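Local coordinates for copper-transporting ATPase PAA1, chloroplastic (Arabidopsis thaliana, PDB 5LBD), which pumps monovalent copper across the chloroplast envelope at the cost of ATP, the present chain being its nucleotide-binding N-domain, at residues 38-41 against 45-48; 34-39 against 82-87; 68-73 against 89-94; 102-107 against 115-120. The protein carries 2 engineered substitutions. All blocks are in the same frame, centred on the assembly; numbering follows the deposited sequence. Where two conformers were deposited one is given.

Contact 1: 38-41 against 45-48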
loop_
_atom_site.group_PDB
_atom_site.type_symbol
_atom_site.label_atom_id
_atom_site.label_comp_id
_atom_site.label_asym_id
_atom_site.label_seq_id
_atom_site.Cartn_x
_atom_site.Cartn_y
_atom_site.Cartn_z
ATOM N N SER A 38 -6.016 -2.237 -7.334
ATOM C CA SER A 38 -7.296 -2.902 -7.616
ATOM C C SER A 38 -7.264 -3.765 -8.868
ATOM O O SER A 38 -7.869 -4.844 -8.883
ATOM C CB SER A 38 -8.414 -1.870 -7.698
ATOM O OG SER A 38 -8.193 -0.956 -8.743
ATOM N N ASN A 39 -6.603 -3.317 -9.936
ATOM C CA ASN A 39 -6.623 -4.063 -11.179
ATOM C C ASN A 39 -5.350 -4.849 -11.443
ATOM O O ASN A 39 -5.185 -5.340 -12.566
ATOM C CB ASN A 39 -6.876 -3.118 -12.348
ATOM C CG ASN A 39 -8.239 -2.491 -12.284
ATOM O OD1 ASN A 39 -9.228 -3.157 -11.960
ATOM N ND2 ASN A 39 -8.303 -1.191 -12.550
ATOM N N THR A 40 -4.469 -4.993 -10.451
ATOM C CA THR A 40 -3.172 -5.597 -10.713
ATOM C C THR A 40 -3.328 -7.085 -10.952
ATOM O O THR A 40 -4.228 -7.744 -10.408
ATOM C CB THR A 40 -2.196 -5.378 -9.553
ATOM O OG1 THR A 40 -0.876 -5.757 -9.975
ATOM C CG2 THR A 40 -2.602 -6.202 -8.375
ATOM N N THR A 41 -2.431 -7.609 -11.780
ATOM C CA THR A 41 -2.237 -9.039 -11.895
ATOM C C THR A 41 -1.095 -9.552 -11.022
ATOM O O THR A 41 -0.879 -10.763 -10.983
ATOM C CB THR A 41 -1.980 -9.418 -13.360
ATOM O OG1 THR A 41 -0.764 -8.822 -13.818
ATOM C CG2 THR A 41 -3.142 -8.928 -14.238
ATOM N N GLY A 45 0.037 -7.746 -5.054
ATOM C CA GLY A 45 -1.040 -6.787 -5.107
ATOM C C GLY A 45 -2.393 -7.453 -4.963
ATOM O O GLY A 45 -3.276 -6.960 -4.253
ATOM N N LYS A 46 -2.565 -8.606 -5.605
ATOM C CA LYS A 46 -3.804 -9.350 -5.455
ATOM C C LYS A 46 -4.027 -9.763 -4.010
ATOM O O LYS A 46 -5.174 -9.837 -3.555
ATOM C CB LYS A 46 -3.790 -10.576 -6.339
ATOM C CG LYS A 46 -3.849 -10.211 -7.833
ATOM C CD LYS A 46 -3.964 -11.437 -8.713
ATOM C CE LYS A 46 -5.370 -12.008 -8.655
ATOM N NZ LYS A 46 -5.689 -12.853 -9.853
ATOM N N ALA A 47 -2.954 -10.072 -3.291
ATOM C CA ALA A 47 -3.092 -10.422 -1.880
ATOM C C ALA A 47 -3.599 -9.241 -1.061
ATOM O O ALA A 47 -4.406 -9.441 -0.137
ATOM C CB ALA A 47 -1.757 -10.925 -1.328
ATOM N N ILE A 48 -3.117 -8.022 -1.349
ATOM C CA ILE A 48 -3.622 -6.822 -0.683
ATOM C C ILE A 48 -5.108 -6.644 -0.980
ATOM O O ILE A 48 -5.927 -6.420 -0.078
ATOM C CB ILE A 48 -2.805 -5.595 -1.119
ATOM C CG1 ILE A 48 -1.384 -5.709 -0.571
ATOM C CG2 ILE A 48 -3.435 -4.337 -0.607
ATOM C CD1 ILE A 48 -0.474 -4.662 -1.106
#

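Contact 2: 34-39 against 82-87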
loop_
_atom_site.group_PDB
_atom_site.type_symbol
_atom_site.label_atom_id
_atom_site.label_comp_id
_atom_site.label_asym_id
_atom_site.label_seq_id
_atom_site.Cartn_x
_atom_site.Cartn_y
_atom_site.Cartn_z
ATOM N N ALA A 34 -5.295 -1.235 -1.474
ATOM C CA ALA A 34 -6.078 -2.007 -2.419
ATOM C C ALA A 34 -6.653 -1.143 -3.529
ATOM O O ALA A 34 -6.845 -1.627 -4.638
ATOM C CB ALA A 34 -7.193 -2.740 -1.700
ATOM N N ALA A 35 -6.988 0.113 -3.243
ATOM C CA ALA A 35 -7.494 0.987 -4.287
ATOM C C ALA A 35 -6.437 1.233 -5.358
ATOM O O ALA A 35 -6.740 1.278 -6.550
ATOM C CB ALA A 35 -7.931 2.308 -3.686
ATOM N N VAL A 36 -5.188 1.382 -4.933
ATOM C CA VAL A 36 -4.084 1.494 -5.887
ATOM C C VAL A 36 -3.933 0.204 -6.680
ATOM O O VAL A 36 -3.711 0.233 -7.902
ATOM C CB VAL A 36 -2.789 1.841 -5.127
ATOM C CG1 VAL A 36 -1.570 1.888 -6.094
ATOM C CG2 VAL A 36 -2.936 3.165 -4.413
ATOM N N GLU A 37 -3.976 -0.928 -5.981
ATOM C CA GLU A 37 -3.679 -2.247 -6.540
ATOM C C GLU A 37 -4.874 -2.918 -7.215
ATOM O O GLU A 37 -4.710 -4.027 -7.715
ATOM C CB GLU A 37 -3.148 -3.174 -5.438
ATOM C CG GLU A 37 -1.850 -2.700 -4.810
ATOM C CD GLU A 37 -0.681 -2.750 -5.751
ATOM O OE1 GLU A 37 -0.652 -3.596 -6.675
ATOM O OE2 GLU A 37 0.208 -1.902 -5.598
ATOM N N SER A 38 -6.016 -2.237 -7.334
ATOM C CA SER A 38 -7.296 -2.902 -7.616
ATOM C C SER A 38 -7.264 -3.765 -8.868
ATOM O O SER A 38 -7.869 -4.844 -8.883
ATOM C CB SER A 38 -8.414 -1.870 -7.698
ATOM O OG SER A 38 -8.193 -0.956 -8.743
ATOM N N ASN A 39 -6.603 -3.317 -9.936
ATOM C CA ASN A 39 -6.623 -4.063 -11.179
ATOM C C ASN A 39 -5.350 -4.849 -11.443
ATOM O O ASN A 39 -5.185 -5.340 -12.566
ATOM C CB ASN A 39 -6.876 -3.118 -12.348
ATOM C CG ASN A 39 -8.239 -2.491 -12.284
ATOM O OD1 ASN A 39 -9.228 -3.157 -11.960
ATOM N ND2 ASN A 39 -8.303 -1.191 -12.550
ATOM N N LYS A 82 -5.729 11.727 -2.085
ATOM C CA LYS A 82 -4.435 11.479 -1.472
ATOM C C LYS A 82 -3.538 10.752 -2.451
ATOM O O LYS A 82 -3.994 9.861 -3.166
ATOM C CB LYS A 82 -4.587 10.652 -0.185
ATOM C CG LYS A 82 -5.324 11.382 0.903
ATOM C CD LYS A 82 -5.669 10.433 2.035
ATOM C CE LYS A 82 -6.925 9.623 1.732
ATOM N NZ LYS A 82 -8.121 10.501 1.656
ATOM N N ARG A 83 -2.235 11.079 -2.439
ATOM C CA ARG A 83 -1.259 10.336 -3.232
ATOM C C ARG A 83 -0.832 9.103 -2.448
ATOM O O ARG A 83 -0.091 9.212 -1.467
ATOM C CB ARG A 83 -0.035 11.195 -3.548
ATOM C CG ARG A 83 -0.355 12.570 -4.099
ATOM C CD ARG A 83 0.923 13.355 -4.548
ATOM N NE ARG A 83 1.838 13.694 -3.447
ATOM C CZ ARG A 83 2.861 12.933 -3.058
ATOM N NH1 ARG A 83 3.127 11.778 -3.680
ATOM N NH2 ARG A 83 3.623 13.336 -2.041
ATOM N N VAL A 84 -1.270 7.931 -2.891
ATOM C CA VAL A 84 -1.066 6.686 -2.159
ATOM C C VAL A 84 -0.047 5.869 -2.937
ATOM O O VAL A 84 -0.274 5.555 -4.107
ATOM C CB VAL A 84 -2.371 5.904 -1.964
ATOM C CG1 VAL A 84 -2.087 4.589 -1.267
ATOM C CG2 VAL A 84 -3.356 6.712 -1.164
ATOM N N THR A 85 1.069 5.530 -2.297
ATOM C CA THR A 85 2.119 4.737 -2.909
ATOM C C THR A 85 2.156 3.368 -2.257
ATOM O O THR A 85 1.933 3.224 -1.057
ATOM C CB THR A 85 3.490 5.381 -2.763
ATOM O OG1 THR A 85 3.714 5.674 -1.382
ATOM C CG2 THR A 85 3.534 6.645 -3.576
ATOM N N VAL A 86 2.482 2.361 -3.057
ATOM C CA VAL A 86 2.597 0.981 -2.630
ATOM C C VAL A 86 3.860 0.426 -3.268
ATOM O O VAL A 86 3.917 0.290 -4.497
ATOM C CB VAL A 86 1.398 0.141 -3.047
ATOM C CG1 VAL A 86 1.542 -1.216 -2.530
ATOM C CG2 VAL A 86 0.085 0.772 -2.568
ATOM N N GLY A 87 4.873 0.122 -2.467
ATOM C CA GLY A 87 6.088 -0.405 -3.063
ATOM C C GLY A 87 7.250 -0.482 -2.115
ATOM O O GLY A 87 7.075 -0.644 -0.905
HETATM O O HOH W 1 2.912 -2.127 -6.000
#

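Contact 3: 68-73 against 89-94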
loop_
_atom_site.group_PDB
_atom_site.type_symbol
_atom_site.label_atom_id
_atom_site.label_comp_id
_atom_site.label_asym_id
_atom_site.label_seq_id
_atom_site.Cartn_x
_atom_site.Cartn_y
_atom_site.Cartn_z
ATOM N N THR A 68 -0.151 4.660 -11.829
ATOM C CA THR A 68 1.182 4.748 -12.394
ATOM C C THR A 68 2.035 3.696 -11.700
ATOM O O THR A 68 1.909 3.489 -10.493
ATOM C CB THR A 68 1.749 6.177 -12.183
ATOM O OG1 THR A 68 0.796 7.178 -12.624
ATOM C CG2 THR A 68 3.038 6.353 -12.953
ATOM N N GLU A 69 2.879 3.005 -12.451
ATOM C CA GLU A 69 3.664 1.935 -11.854
ATOM C C GLU A 69 5.038 1.875 -12.508
ATOM O O GLU A 69 5.163 2.135 -13.703
ATOM C CB GLU A 69 2.922 0.618 -12.047
ATOM C CG GLU A 69 3.561 -0.578 -11.449
ATOM C CD GLU A 69 2.769 -1.833 -11.752
ATOM O OE1 GLU A 69 2.030 -1.837 -12.755
ATOM O OE2 GLU A 69 2.881 -2.807 -10.978
ATOM N N GLU A 70 6.058 1.557 -11.724
ATOM C CA GLU A 70 7.375 1.215 -12.264
ATOM C C GLU A 70 7.655 -0.204 -11.793
ATOM O O GLU A 70 7.831 -0.408 -10.575
ATOM C CB GLU A 70 8.434 2.198 -11.759
ATOM C CG GLU A 70 8.242 3.598 -12.322
ATOM C CD GLU A 70 9.256 4.626 -11.825
ATOM O OE1 GLU A 70 10.337 4.232 -11.328
ATOM O OE2 GLU A 70 8.968 5.840 -11.954
ATOM N N PRO A 71 7.600 -1.204 -12.658
ATOM C CA PRO A 71 7.680 -2.599 -12.207
ATOM C C PRO A 71 8.918 -2.863 -11.367
ATOM O O PRO A 71 10.017 -2.426 -11.687
ATOM C CB PRO A 71 7.706 -3.390 -13.520
ATOM C CG PRO A 71 8.112 -2.415 -14.552
ATOM C CD PRO A 71 7.545 -1.122 -14.132
ATOM N N GLY A 72 8.721 -3.524 -10.234
ATOM C CA GLY A 72 9.825 -3.825 -9.351
ATOM C C GLY A 72 10.110 -2.759 -8.318
ATOM O O GLY A 72 10.877 -3.010 -7.377
ATOM N N SER A 73 9.539 -1.569 -8.475
ATOM C CA SER A 73 9.689 -0.490 -7.520
ATOM C C SER A 73 8.388 -0.155 -6.813
ATOM O O SER A 73 8.340 -0.158 -5.594
ATOM C CB SER A 73 10.218 0.759 -8.223
ATOM O OG SER A 73 11.508 0.514 -8.766
ATOM N N LEU A 89 10.600 0.620 0.026
ATOM C CA LEU A 89 10.885 1.778 0.863
ATOM C C LEU A 89 11.461 2.920 0.030
ATOM O O LEU A 89 11.083 4.083 0.214
ATOM C CB LEU A 89 11.836 1.373 1.975
ATOM C CG LEU A 89 12.217 2.472 2.971
ATOM C CD1 LEU A 89 10.957 3.020 3.643
ATOM C CD2 LEU A 89 13.203 1.980 3.990
ATOM N N GLU A 90 12.337 2.596 -0.927
ATOM C CA GLU A 90 12.910 3.622 -1.801
ATOM C C GLU A 90 11.829 4.319 -2.598
ATOM O O GLU A 90 11.871 5.544 -2.769
ATOM C CB GLU A 90 13.945 3.022 -2.762
ATOM C CG GLU A 90 15.033 2.194 -2.103
ATOM C CD GLU A 90 14.678 0.685 -2.077
ATOM O OE1 GLU A 90 14.028 0.232 -1.100
ATOM O OE2 GLU A 90 15.022 -0.047 -3.046
ATOM N N TRP A 91 10.851 3.551 -3.097
ATOM C CA TRP A 91 9.762 4.103 -3.901
ATOM C C TRP A 91 8.919 5.080 -3.103
ATOM O O TRP A 91 8.610 6.183 -3.562
ATOM C CB TRP A 91 8.898 2.950 -4.419
ATOM C CG TRP A 91 7.640 3.277 -5.084
ATOM C CD1 TRP A 91 6.384 3.187 -4.561
ATOM C CD2 TRP A 91 7.485 3.695 -6.443
ATOM N NE1 TRP A 91 5.463 3.544 -5.509
ATOM C CE2 TRP A 91 6.116 3.854 -6.679
ATOM C CE3 TRP A 91 8.381 3.955 -7.476
ATOM C CZ2 TRP A 91 5.608 4.246 -7.919
ATOM C CZ3 TRP A 91 7.881 4.352 -8.718
ATOM C CH2 TRP A 91 6.513 4.509 -8.926
ATOM N N VAL A 92 8.544 4.708 -1.888
ATOM C CA VAL A 92 7.666 5.582 -1.136
ATOM C C VAL A 92 8.410 6.818 -0.657
ATOM O O VAL A 92 7.823 7.898 -0.566
ATOM C CB VAL A 92 7.016 4.800 0.018
ATOM C CG1 VAL A 92 6.269 3.566 -0.534
ATOM C CG2 VAL A 92 8.030 4.417 1.085
ATOM N N LYS A 93 9.698 6.690 -0.328
ATOM C CA LYS A 93 10.498 7.868 0.001
ATOM C C LYS A 93 10.684 8.782 -1.204
ATOM O O LYS A 93 10.736 10.012 -1.063
ATOM C CB LYS A 93 11.866 7.442 0.505
ATOM C CG LYS A 93 11.941 6.796 1.868
ATOM C CD LYS A 93 13.413 6.401 2.123
ATOM C CE LYS A 93 13.713 6.020 3.548
ATOM N NZ LYS A 93 15.197 5.799 3.707
ATOM N N ARG A 94 10.857 8.196 -2.387
ATOM C CA ARG A 94 11.072 9.022 -3.571
ATOM C C ARG A 94 9.845 9.871 -3.842
ATOM O O ARG A 94 9.953 11.002 -4.322
ATOM C CB ARG A 94 11.382 8.157 -4.793
ATOM C CG ARG A 94 12.086 8.861 -5.893
ATOM C CD ARG A 94 12.055 7.924 -7.097
ATOM N NE ARG A 94 10.818 8.039 -7.862
ATOM C CZ ARG A 94 10.484 7.241 -8.873
ATOM N NH1 ARG A 94 11.243 6.195 -9.197
ATOM N NH2 ARG A 94 9.381 7.474 -9.559
#

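Contact 4: 102-107 against 115-120. Engineered in segment 102-107: Ala-106 (natural residue Glu), Ala-107 (natural residue Glu).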
loop_
_atom_site.group_PDB
_atom_site.type_symbol
_atom_site.label_atom_id
_atom_site.label_comp_id
_atom_site.label_asym_id
_atom_site.label_seq_id
_atom_site.Cartn_x
_atom_site.Cartn_y
_atom_site.Cartn_z
ATOM N N LEU A 102 12.435 2.397 12.408
ATOM C CA LEU A 102 11.747 1.414 13.232
ATOM C C LEU A 102 10.713 0.644 12.435
ATOM O O LEU A 102 10.475 -0.531 12.725
ATOM C CB LEU A 102 11.075 2.060 14.448
ATOM C CG LEU A 102 11.974 2.451 15.621
ATOM C CD1 LEU A 102 11.172 2.956 16.802
ATOM C CD2 LEU A 102 12.835 1.298 16.100
ATOM N N LEU A 103 10.077 1.273 11.452
ATOM C CA LEU A 103 9.095 0.556 10.660
ATOM C C LEU A 103 9.734 -0.618 9.930
ATOM O O LEU A 103 9.206 -1.737 9.953
ATOM C CB LEU A 103 8.432 1.521 9.682
ATOM C CG LEU A 103 7.057 1.128 9.184
ATOM C CD1 LEU A 103 6.072 0.866 10.304
ATOM C CD2 LEU A 103 6.526 2.233 8.290
ATOM N N ALA A 104 10.890 -0.397 9.310
ATOM C CA ALA A 104 11.618 -1.497 8.691
ATOM C C ALA A 104 11.988 -2.581 9.705
ATOM O O ALA A 104 11.816 -3.777 9.444
ATOM C CB ALA A 104 12.858 -0.952 7.995
ATOM N N LEU A 105 12.542 -2.191 10.861
ATOM C CA LEU A 105 12.917 -3.194 11.855
ATOM C C LEU A 105 11.707 -3.943 12.395
ATOM O O LEU A 105 11.802 -5.125 12.748
ATOM C CB LEU A 105 13.676 -2.540 13.012
ATOM C CG LEU A 105 15.176 -2.466 12.841
ATOM C CD1 LEU A 105 15.497 -1.581 11.684
ATOM C CD2 LEU A 105 15.827 -1.970 14.137
ATOM N N ALA A 106 10.568 -3.269 12.524
ATOM C CA ALA A 106 9.390 -3.960 13.018
ATOM C C ALA A 106 8.921 -5.016 12.028
ATOM O O ALA A 106 8.281 -5.994 12.434
ATOM C CB ALA A 106 8.280 -2.952 13.313
ATOM N N ALA A 107 9.286 -4.862 10.757
ATOM C CA ALA A 107 8.833 -5.729 9.677
ATOM C C ALA A 107 9.696 -6.967 9.474
ATOM O O ALA A 107 9.197 -7.982 8.986
ATOM C CB ALA A 107 8.798 -4.941 8.368
ATOM N N VAL A 115 7.763 -7.771 1.825
ATOM C CA VAL A 115 7.100 -6.632 2.441
ATOM C C VAL A 115 6.856 -5.551 1.403
ATOM O O VAL A 115 7.565 -5.446 0.394
ATOM C CB VAL A 115 7.893 -6.019 3.623
ATOM C CG1 VAL A 115 8.338 -7.096 4.636
ATOM C CG2 VAL A 115 9.083 -5.210 3.148
ATOM N N VAL A 116 5.825 -4.765 1.625
ATOM C CA VAL A 116 5.636 -3.524 0.888
ATOM C C VAL A 116 5.392 -2.390 1.872
ATOM O O VAL A 116 4.906 -2.586 2.993
ATOM C CB VAL A 116 4.491 -3.630 -0.146
ATOM C CG1 VAL A 116 4.699 -4.854 -1.015
ATOM C CG2 VAL A 116 3.144 -3.694 0.529
ATOM N N TYR A 117 5.785 -1.197 1.459
ATOM C CA TYR A 117 5.581 0.019 2.217
ATOM C C TYR A 117 4.457 0.821 1.571
ATOM O O TYR A 117 4.281 0.797 0.346
ATOM C CB TYR A 117 6.867 0.844 2.293
ATOM C CG TYR A 117 7.943 0.185 3.154
ATOM C CD1 TYR A 117 8.740 -0.798 2.650
ATOM C CD2 TYR A 117 8.064 0.506 4.493
ATOM C CE1 TYR A 117 9.703 -1.440 3.432
ATOM C CE2 TYR A 117 9.046 -0.115 5.284
ATOM C CZ TYR A 117 9.843 -1.092 4.729
ATOM O OH TYR A 117 10.799 -1.746 5.460
ATOM N N ILE A 118 3.757 1.565 2.402
ATOM C CA ILE A 118 2.629 2.382 2.006
ATOM C C ILE A 118 2.927 3.819 2.384
ATOM O O ILE A 118 3.159 4.127 3.562
ATOM C CB ILE A 118 1.334 1.928 2.675
ATOM C CG1 ILE A 118 1.124 0.415 2.515
ATOM C CG2 ILE A 118 0.180 2.706 2.092
ATOM C CD1 ILE A 118 1.129 -0.066 1.106
ATOM N N GLY A 119 2.913 4.705 1.388
ATOM C CA GLY A 119 2.961 6.129 1.636
ATOM C C GLY A 119 1.604 6.753 1.366
ATOM O O GLY A 119 0.874 6.331 0.454
ATOM N N VAL A 120 1.294 7.794 2.127
ATOM C CA VAL A 120 0.088 8.591 1.925
ATOM C C VAL A 120 0.524 10.041 1.968
ATOM O O VAL A 120 0.967 10.526 3.015
ATOM C CB VAL A 120 -0.999 8.309 2.971
ATOM C CG1 VAL A 120 -2.218 9.098 2.629
ATOM C CG2 VAL A 120 -1.339 6.850 2.950
#

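Contact 1: 38-41 against 45-48
The CG2 methyl of Thr-40 rests against the main chain of Gly-45, 3.6 Å from Gly-45 C, in the connection between two consecutive helices, 26-37 and 43-52. The His-Pro signature of P1B-type ATPase N-domains, starting at His-42, lies between the two segments, where the turn enters helix 43-52. Because Gly-45 has no side chain, the methyl can reach the main chain of the first helical turn directly, and Thr-40 CG2 also comes within 3.7 Å of Lys-46 N. Two branches of Thr-40 share the work. Its OG1 is turned anti to the backbone N (chi1 -169°) and is hydrogen-bonded to the amide of His-42, an ST turn that fixes the rotation of the side chain. That same torsion swings CG2 in between the backbone N and the carbonyl carbon, facing the helix.

Lys-46 meets the loop with its aliphatic part. CG sits 3.6 Å from Thr-40 O, and the stem runs on alongside the two successive loop carbonyls before the chain bends at chi3 (75°). No hydrogen bond joins the segments, so the fit between them rests on van der Waals contact. Thr-41 has its CB directed away from the helix and takes part through its main chain: Thr-41 O stands 3.9 Å from Lys-46 CD.

Contact 2: 34-39 against 82-87
Val-36 drives its branched end between Val-84 and Val-86, and here the hydrocarbon packing is close. Its CG2 is 3.6 Å from Val-84 CG1 and about as far from the carbonyl oxygen of Val-84, so one methyl touches both side chain and main chain of the strand. The other side of Val-36 slides along Val-86, with Val-36 CB 4.0 Å from Val-86 CG2. With CG1 of Val-36 anti to the backbone N (chi1 177°), CG2 is directed at Val-84 and CG1 lies beside Val-86. Val-84 and Val-86 can both face the helix because alternate residues of a strand share a side; Thr-85 between them looks to the other face, where it meets Trp-91 and Val-92. The fold is the α/β N-domain of P-type ATPases, and helix 26-37 lies against one face of its antiparallel sheet, Val-36 reaching Ala-75 on the neighbouring strand as well.

One residue on, the looser side of the contact is a buried polar spot reached by a single water. The chain of Glu-37 folds back at chi2 (-68°), bringing OE2 up against Val-86, 3.4 Å from Val-86 CG1, while Val-49 of helix 43-52 touches the same side chain. No direct hydrogen bond crosses here; the water bridges instead, donating to Glu-37 OE2 at 2.7 Å and to Val-86 O at 3.0 Å, one donor shared by two oxygens that would both be acceptors if the acid is ionised.

Contact 3: 68-73 against 89-94
The indole of Trp-91 has the backbone of Ser-73 over one face, with Ser-73 C 3.7 Å above the ring plane and displaced toward the rim, and Glu-70 at its edge. Glu-70 CD lies in the ring plane, 3.4 Å from Trp-91 CZ3, and the carboxylate stands nearly upright to the indole (77° between planes). The guanidinium of Arg-94, in turn, has Trp-91 CE3 over one face and Glu-70 along its edge.

Salt bridging is end-on and two-pronged. Arg-94 NH1 donates to Glu-70 OE1 at 3.0 Å and Arg-94 NH2 to Glu-70 OE2 at 2.9 Å, both bonds nearly straight and close to the guanidinium plane. The carboxylate and guanidinium planes are 37° apart. OE1 is met on its syn side but out of the carboxylate plane, OE2 from farther above it. Glu-70 extends fully beyond CG to get there, passing the benzo edge of the indole on its way. Trp-91 is aimed at the loop by CG standing anti to the backbone N (chi1 171°), and its NE1 is hydrogen-bonded to Ala-75 O, which pins the ring's rotation.

Glu-70 to Ser-73 form a type II turn, closed by Ser-73 N to Glu-70 O at 2.9 Å, with Gly-72 opening the Gly-X-Gly signature of P1B N-domains. The contact thus joins edge strand 68-70 and this turn to helix 89-94, whose Trp-91 rests on Val-76 of strand 74-79, while Val-92 reaches Tyr-117 on strand 115-120.

Contact 4: 102-107 against 115-120
Ala-107 and Val-115 mark the near end of this contact, their CA atoms 7.5 Å apart, while Ala-104 and Tyr-117 keep their CA atoms 9.0 Å apart. Helix 102-107 and strand 115-120 run roughly antiparallel, at 151° between their directions, with axes 10.5 Å apart at closest approach. A strand central to the antiparallel sheet, between 82-87 and 123-130, is thereby covered by the helix on the face opposite helix 26-37, which packs on Ile-118.

Tyr-117 spans most of the gap. With CG anti to its carbonyl carbon (chi1 -69°), the ring reaches out from the strand and meets the helix by its rim. The phenol oxygen touches the backbone of the helix: Tyr-117 OH is 3.3 Å from Ala-104 CA and 3.4 Å from Ala-104 CB, the alanine bringing both carbons close to the oxygen. Leu-103 comes in at the ring edge, its CD2 4.4 Å from Tyr-117 CD2, and goes on to Leu-124 and Val-127 of the next strand. At the near end the methyl of Ala-107, an engineered residue that is Glu in the natural protein, has its CB 4.3 Å from Val-115 CG1, and it also touches Val-127.

Hydrogen bonds across the two segments are absent. Between them the contact is van der Waals in nature, with the tyrosine hydroxyl set against carbon atoms. Part of the apolar surface at the Val-115 end belongs to the engineered alanine, so its character there need not hold for the natural protein.

Contacts 1 and 2 start from the C-terminal end of helix 26-37 and the loop that follows, share Ser-38 and Asn-39, and have centres about 9 Å apart; Glu-37 OE1 of contact 2 reaches Gly-45 CA of contact 1. Contacts 2 and 3 alternate along the chain, centres about 11 Å apart, strand 82-87 leading straight into helix 89-94. Contact 4 comes last, its centre about 15 Å from that of contact 2, yet strands 82-87 and 115-120 are sheet neighbours. Contact 2 lies on one face of the sheet, whereas helices 89-94 and 101-107 cover the other. Contacts 1 and 4, centres about 19 Å apart, sit on opposite sides of the chain's centre. Together they sandwich the nucleotide-binding domain's sheet between helices, with signature loops at contacts 1 and 3.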